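Local coordinates for protein concanavalin B (Canavalia ensiformis, PDB 6CAF) that may act as a carbohydrate-binding seed protein and is built like the family 18 chitinases, at residues Leu135-Glu140 / Lys145-Gly150; Val34-Gly37 / Leu43-Asp46. All blocks are in the same frame, centred on the assembly; numbering follows the deposited sequence.

In the fold
Contact 2 joins strand 31-36 to the helix that follows it; contact 1 folds the connection between helix 120-135 and strand 150-154 back on itself, both within one (beta/alpha)8 barrel. Contact 2 is the buried one: Trp-36, closing strand 31-36, packs on Leu-44 in the first turn of helix 44-49, and its chemistry is ring face against aliphatic carbon. Contact 1 lies farther out, its centre about 18 Å from that of the chain, against 13 Å for contact 2; it relies on one direct backbone hydrogen bond, bridging waters and the aliphatic parts of charged side chains, with a leucine pair at its buried end. Helix 91-99 meets residues of both.

Contact 1 (Leu135-Glu140 / Lys145-Gly150); sequences LSERRE and KVALDG
Lys-145 starts with CG anti to its own N (chi1 -170°) and kinks at chi3 (-84°), a course that carries its methylenes past the backbone of Glu-137, its CG 3.5 Å from O of Glu-137. Glu-140 folds back at chi2 (-75°) and crosses this chain at about a right angle, OE2 of Glu-140 resting 3.7 Å from CE of Lys-145. NZ of Lys-145 stays 4.2 Å from OE2 of Glu-140, too far for a salt bridge, although the opposite charges probably still attract. Lysine suits this margin because its aliphatic stem can pack while its charged end stays at the partly exposed margin of the loop.

One direct hydrogen bond ties the backbones: Glu-137 N gives to Val-146 O (2.9 Å). Water extends the connection. One molecule donates to both Leu-135 O and Leu-148 O, and another accepts from Val-146 N and probably donates to Arg-139 O, so polar groups that do not meet are still joined. Ala-147 ends at CB, which lies 3.6 Å from Leu-135 O, where the backbones run close and a short side chain fits. Deeper in, Leu-135 brings CD2 to 4.2 Å from CB of Leu-148, whose side chain also touches Ile-94 and Leu-106. This outward-lying turn, apolar at its root and charged at its bend, is an alpha-to-beta connection of the TIM barrel, leading from helix 120-135 into strand 150-154.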
loop_
_atom_site.group_PDB
_atom_site.type_symbol
_atom_site.label_atom_id
_atom_site.label_comp_id
_atom_site.label_asym_id
_atom_site.label_seq_id
_atom_site.Cartn_x
_atom_site.Cartn_y
_atom_site.Cartn_z
ATOM N N LEU A 135 4.196 14.298 6.915
ATOM C CA LEU A 135 3.362 13.734 7.961
ATOM C C LEU A 135 2.910 14.712 9.038
ATOM O O LEU A 135 2.208 14.290 9.971
ATOM C CB LEU A 135 4.057 12.547 8.641
ATOM C CG LEU A 135 4.386 11.362 7.726
ATOM C CD1 LEU A 135 5.295 10.376 8.442
ATOM C CD2 LEU A 135 3.102 10.640 7.287
ATOM N N SER A 136 3.285 15.984 8.933
ATOM C CA SER A 136 3.078 16.879 10.063
ATOM C C SER A 136 2.676 18.297 9.749
ATOM O O SER A 136 2.513 19.086 10.671
ATOM C CB SER A 136 4.372 16.938 10.877
ATOM O OG SER A 136 5.435 17.479 10.103
ATOM N N GLU A 137 2.505 18.607 8.472
ATOM C CA GLU A 137 2.317 19.976 7.997
ATOM C C GLU A 137 3.415 20.950 8.487
ATOM O O GLU A 137 3.190 22.146 8.597
ATOM C CB GLU A 137 0.936 20.504 8.401
ATOM C CG GLU A 137 -0.221 19.869 7.681
ATOM C CD GLU A 137 -1.542 20.565 7.937
ATOM O OE1 GLU A 137 -1.853 21.556 7.240
ATOM O OE2 GLU A 137 -2.266 20.096 8.824
ATOM N N ARG A 138 4.605 20.448 8.774
ATOM C CA ARG A 138 5.650 21.281 9.369
ATOM C C ARG A 138 6.279 22.219 8.337
ATOM O O ARG A 138 6.575 23.382 8.653
ATOM C CB ARG A 138 6.707 20.385 10.020
ATOM C CG ARG A 138 7.877 21.099 10.709
ATOM C CD ARG A 138 7.442 22.035 11.818
ATOM N NE ARG A 138 8.577 22.732 12.433
ATOM C CZ ARG A 138 9.213 23.759 11.880
ATOM N NH1 ARG A 138 8.810 24.224 10.707
ATOM N NH2 ARG A 138 10.247 24.336 12.495
ATOM N N ARG A 139 6.517 21.690 7.139
ATOM C CA ARG A 139 7.058 22.472 6.032
ATOM C C ARG A 139 6.366 22.117 4.746
ATOM O O ARG A 139 5.821 21.041 4.614
ATOM C CB ARG A 139 8.538 22.174 5.854
ATOM C CG ARG A 139 9.395 22.642 7.001
ATOM C CD ARG A 139 10.859 22.430 6.690
ATOM N NE ARG A 139 11.676 22.924 7.789
ATOM C CZ ARG A 139 12.942 22.605 7.993
ATOM N NH1 ARG A 139 13.544 21.746 7.184
ATOM N NH2 ARG A 139 13.597 23.129 9.025
ATOM N N GLU A 140 6.455 23.021 3.781
ATOM C CA GLU A 140 6.049 22.758 2.403
ATOM C C GLU A 140 6.938 21.676 1.862
ATOM O O GLU A 140 8.156 21.817 1.834
ATOM C CB GLU A 140 6.245 24.025 1.555
ATOM C CG GLU A 140 5.435 25.217 2.006
ATOM C CD GLU A 140 3.973 25.114 1.642
ATOM O OE1 GLU A 140 3.658 24.285 0.785
ATOM O OE2 GLU A 140 3.151 25.872 2.199
ATOM N N LYS A 145 1.777 21.346 1.804
ATOM C CA LYS A 145 1.820 21.292 3.247
ATOM C C LYS A 145 0.710 20.335 3.683
ATOM O O LYS A 145 -0.476 20.680 3.634
ATOM C CB LYS A 145 1.647 22.667 3.879
ATOM C CG LYS A 145 1.929 22.679 5.357
ATOM C CD LYS A 145 1.985 24.106 5.897
ATOM C CE LYS A 145 3.354 24.722 5.687
ATOM N NZ LYS A 145 3.441 26.045 6.361
ATOM N N VAL A 146 1.102 19.115 4.024
ATOM C CA VAL A 146 0.165 18.045 4.305
ATOM C C VAL A 146 0.582 17.249 5.530
ATOM O O VAL A 146 1.754 17.294 5.942
ATOM C CB VAL A 146 0.014 17.064 3.106
ATOM C CG1 VAL A 146 -0.591 17.757 1.885
ATOM C CG2 VAL A 146 1.331 16.388 2.738
ATOM N N ALA A 147 -0.392 16.526 6.085
ATOM C CA ALA A 147 -0.127 15.511 7.075
ATOM C C ALA A 147 -0.803 14.248 6.631
ATOM O O ALA A 147 -1.980 14.015 6.886
ATOM C CB ALA A 147 -0.611 15.913 8.457
ATOM N N LEU A 148 -0.076 13.453 5.882
ATOM C CA LEU A 148 -0.606 12.209 5.342
ATOM C C LEU A 148 -0.904 11.213 6.456
ATOM O O LEU A 148 -0.376 11.306 7.563
ATOM C CB LEU A 148 0.351 11.599 4.329
ATOM C CG LEU A 148 0.628 12.453 3.088
ATOM C CD1 LEU A 148 1.523 11.680 2.117
ATOM C CD2 LEU A 148 -0.628 12.900 2.393
ATOM N N ASP A 149 -1.757 10.242 6.149
ATOM C CA ASP A 149 -2.182 9.276 7.129
ATOM C C ASP A 149 -1.238 8.140 7.353
ATOM O O ASP A 149 -1.400 7.392 8.318
ATOM C CB ASP A 149 -3.543 8.761 6.739
ATOM C CG ASP A 149 -4.550 9.857 6.703
ATOM O OD1 ASP A 149 -4.948 10.325 7.784
ATOM O OD2 ASP A 149 -4.885 10.344 5.606
ATOM N N GLY A 150 -0.240 7.988 6.487
ATOM C CA GLY A 150 0.704 6.923 6.682
ATOM C C GLY A 150 1.769 6.845 5.616
ATOM O O GLY A 150 1.723 7.548 4.614
HETATM O O HOH W 1 0.291 12.347 9.983
HETATM O O HOH W 2 4.615 17.537 6.889
HETATM O O HOH W 3 4.063 18.960 4.532
#

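Contact 2 (Val34-Gly37 / Leu43-Asp46); sequences VYWG and LLRD
Trp-36 offers one face of its indole to Leu-44, whose CB sits 3.8 Å from the centroid of the six-membered ring and only 15° off its normal, a clear CH-pi contact. The ring reaches the helix because its CG stands opposite the backbone N (chi1 179°), while chi2 near 91° turns the indole across the CA-CB-CG plane. The backbone at the helix start sets CB of Leu-44 over the benzene part; with CG anti to N, the branch then carries CD1 of Leu-44 to 4.1 Å from CD2 of Trp-36, near the ring fusion. The two side chains cross at about a right angle.

The polar edge is handled separately. NE1 of Trp-36 lies 3.4 Å from N of Leu-44, but both are donors, and the indole N-H is instead bonded to Gly-42 O, which fixes the rotation of the ring. Tryptophan therefore suits this place twice over, as a broad apolar plate and as a single donor. A leucine here would probably leave Gly-42 O without its indole partner and open a gap beneath CB of Leu-44.

Leu-43 occupies the N-cap position, and just beyond it Arg-45 grips OD1 of Asp-46 side-on through NE and NH2 (2.7 Å from NH2), a salt bridge suited to the more exposed side of the helix. On the buried side, Leu-44 also touches Val-56 of strand 55-64 and Ile-94 of helix 91-99. Such strand-to-helix packing belongs to a beta-alpha-beta unit, here strand 31-36, helix 44-49 and strand 55-64 of the family 18 TIM barrel.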
loop_
_atom_site.group_PDB
_atom_site.type_symbol
_atom_site.label_atom_id
_atom_site.label_comp_id
_atom_site.label_asym_id
_atom_site.label_seq_id
_atom_site.Cartn_x
_atom_site.Cartn_y
_atom_site.Cartn_z
ATOM N N VAL A 34 -6.235 1.322 -2.650
ATOM C CA VAL A 34 -5.889 1.363 -4.055
ATOM C C VAL A 34 -4.636 2.190 -4.261
ATOM O O VAL A 34 -4.399 3.169 -3.543
ATOM C CB VAL A 34 -7.058 1.924 -4.883
ATOM C CG1 VAL A 34 -7.309 3.398 -4.598
ATOM C CG2 VAL A 34 -6.894 1.677 -6.374
ATOM N N TYR A 35 -3.845 1.784 -5.246
ATOM C CA TYR A 35 -2.677 2.530 -5.684
ATOM C C TYR A 35 -3.056 3.553 -6.747
ATOM O O TYR A 35 -3.734 3.243 -7.729
ATOM C CB TYR A 35 -1.620 1.598 -6.235
ATOM C CG TYR A 35 -0.960 0.700 -5.217
ATOM C CD1 TYR A 35 -1.548 -0.491 -4.819
ATOM C CD2 TYR A 35 0.240 1.042 -4.649
ATOM C CE1 TYR A 35 -0.951 -1.329 -3.900
ATOM C CE2 TYR A 35 0.850 0.203 -3.744
ATOM C CZ TYR A 35 0.280 -0.965 -3.363
ATOM O OH TYR A 35 0.943 -1.771 -2.451
ATOM N N TRP A 36 -2.567 4.767 -6.538
ATOM C CA TRP A 36 -2.807 5.896 -7.419
ATOM C C TRP A 36 -1.524 6.654 -7.660
ATOM O O TRP A 36 -0.789 6.911 -6.723
ATOM C CB TRP A 36 -3.852 6.830 -6.791
ATOM C CG TRP A 36 -4.130 8.036 -7.628
ATOM C CD1 TRP A 36 -5.098 8.144 -8.594
ATOM C CD2 TRP A 36 -3.394 9.272 -7.641
ATOM N NE1 TRP A 36 -4.995 9.373 -9.211
ATOM C CE2 TRP A 36 -3.947 10.069 -8.651
ATOM C CE3 TRP A 36 -2.355 9.798 -6.876
ATOM C CZ2 TRP A 36 -3.471 11.339 -8.929
ATOM C CZ3 TRP A 36 -1.877 11.032 -7.160
ATOM C CH2 TRP A 36 -2.432 11.798 -8.163
ATOM N N GLY A 37 -1.259 7.023 -8.903
ATOM C CA GLY A 37 -0.097 7.839 -9.170
ATOM C C GLY A 37 0.433 7.894 -10.574
ATOM O O GLY A 37 1.519 8.390 -10.767
ATOM N N LEU A 43 -7.816 11.461 -11.824
ATOM C CA LEU A 43 -7.616 12.383 -10.733
ATOM C C LEU A 43 -7.669 11.682 -9.381
ATOM O O LEU A 43 -8.477 10.786 -9.153
ATOM C CB LEU A 43 -8.653 13.477 -10.735
ATOM C CG LEU A 43 -8.648 14.358 -11.972
ATOM C CD1 LEU A 43 -9.661 15.454 -11.717
ATOM C CD2 LEU A 43 -7.308 14.998 -12.261
ATOM N N LEU A 44 -6.827 12.158 -8.467
ATOM C CA LEU A 44 -6.910 11.739 -7.067
ATOM C C LEU A 44 -8.296 12.087 -6.507
ATOM O O LEU A 44 -8.932 11.268 -5.835
ATOM C CB LEU A 44 -5.797 12.402 -6.232
ATOM C CG LEU A 44 -5.881 12.064 -4.751
ATOM C CD1 LEU A 44 -5.720 10.590 -4.499
ATOM C CD2 LEU A 44 -4.813 12.822 -3.965
ATOM N N ARG A 45 -8.771 13.295 -6.789
ATOM C CA ARG A 45 -10.105 13.657 -6.327
ATOM C C ARG A 45 -11.146 12.626 -6.745
ATOM O O ARG A 45 -11.999 12.228 -5.937
ATOM C CB ARG A 45 -10.520 14.982 -6.948
ATOM C CG ARG A 45 -11.947 15.354 -6.607
ATOM C CD ARG A 45 -12.532 16.377 -7.574
ATOM N NE ARG A 45 -12.784 15.797 -8.881
ATOM C CZ ARG A 45 -13.100 16.488 -9.959
ATOM N NH1 ARG A 45 -13.194 17.779 -9.886
ATOM N NH2 ARG A 45 -13.333 15.886 -11.095
ATOM N N ASP A 46 -11.143 12.258 -8.022
ATOM C CA ASP A 46 -12.172 11.345 -8.541
ATOM C C ASP A 46 -12.052 10.013 -7.866
ATOM O O ASP A 46 -13.045 9.368 -7.582
ATOM C CB ASP A 46 -12.054 11.149 -10.066
ATOM C CG ASP A 46 -12.389 12.354 -10.845
ATOM O OD1 ASP A 46 -13.041 13.294 -10.325
ATOM O OD2 ASP A 46 -11.960 12.405 -12.017
#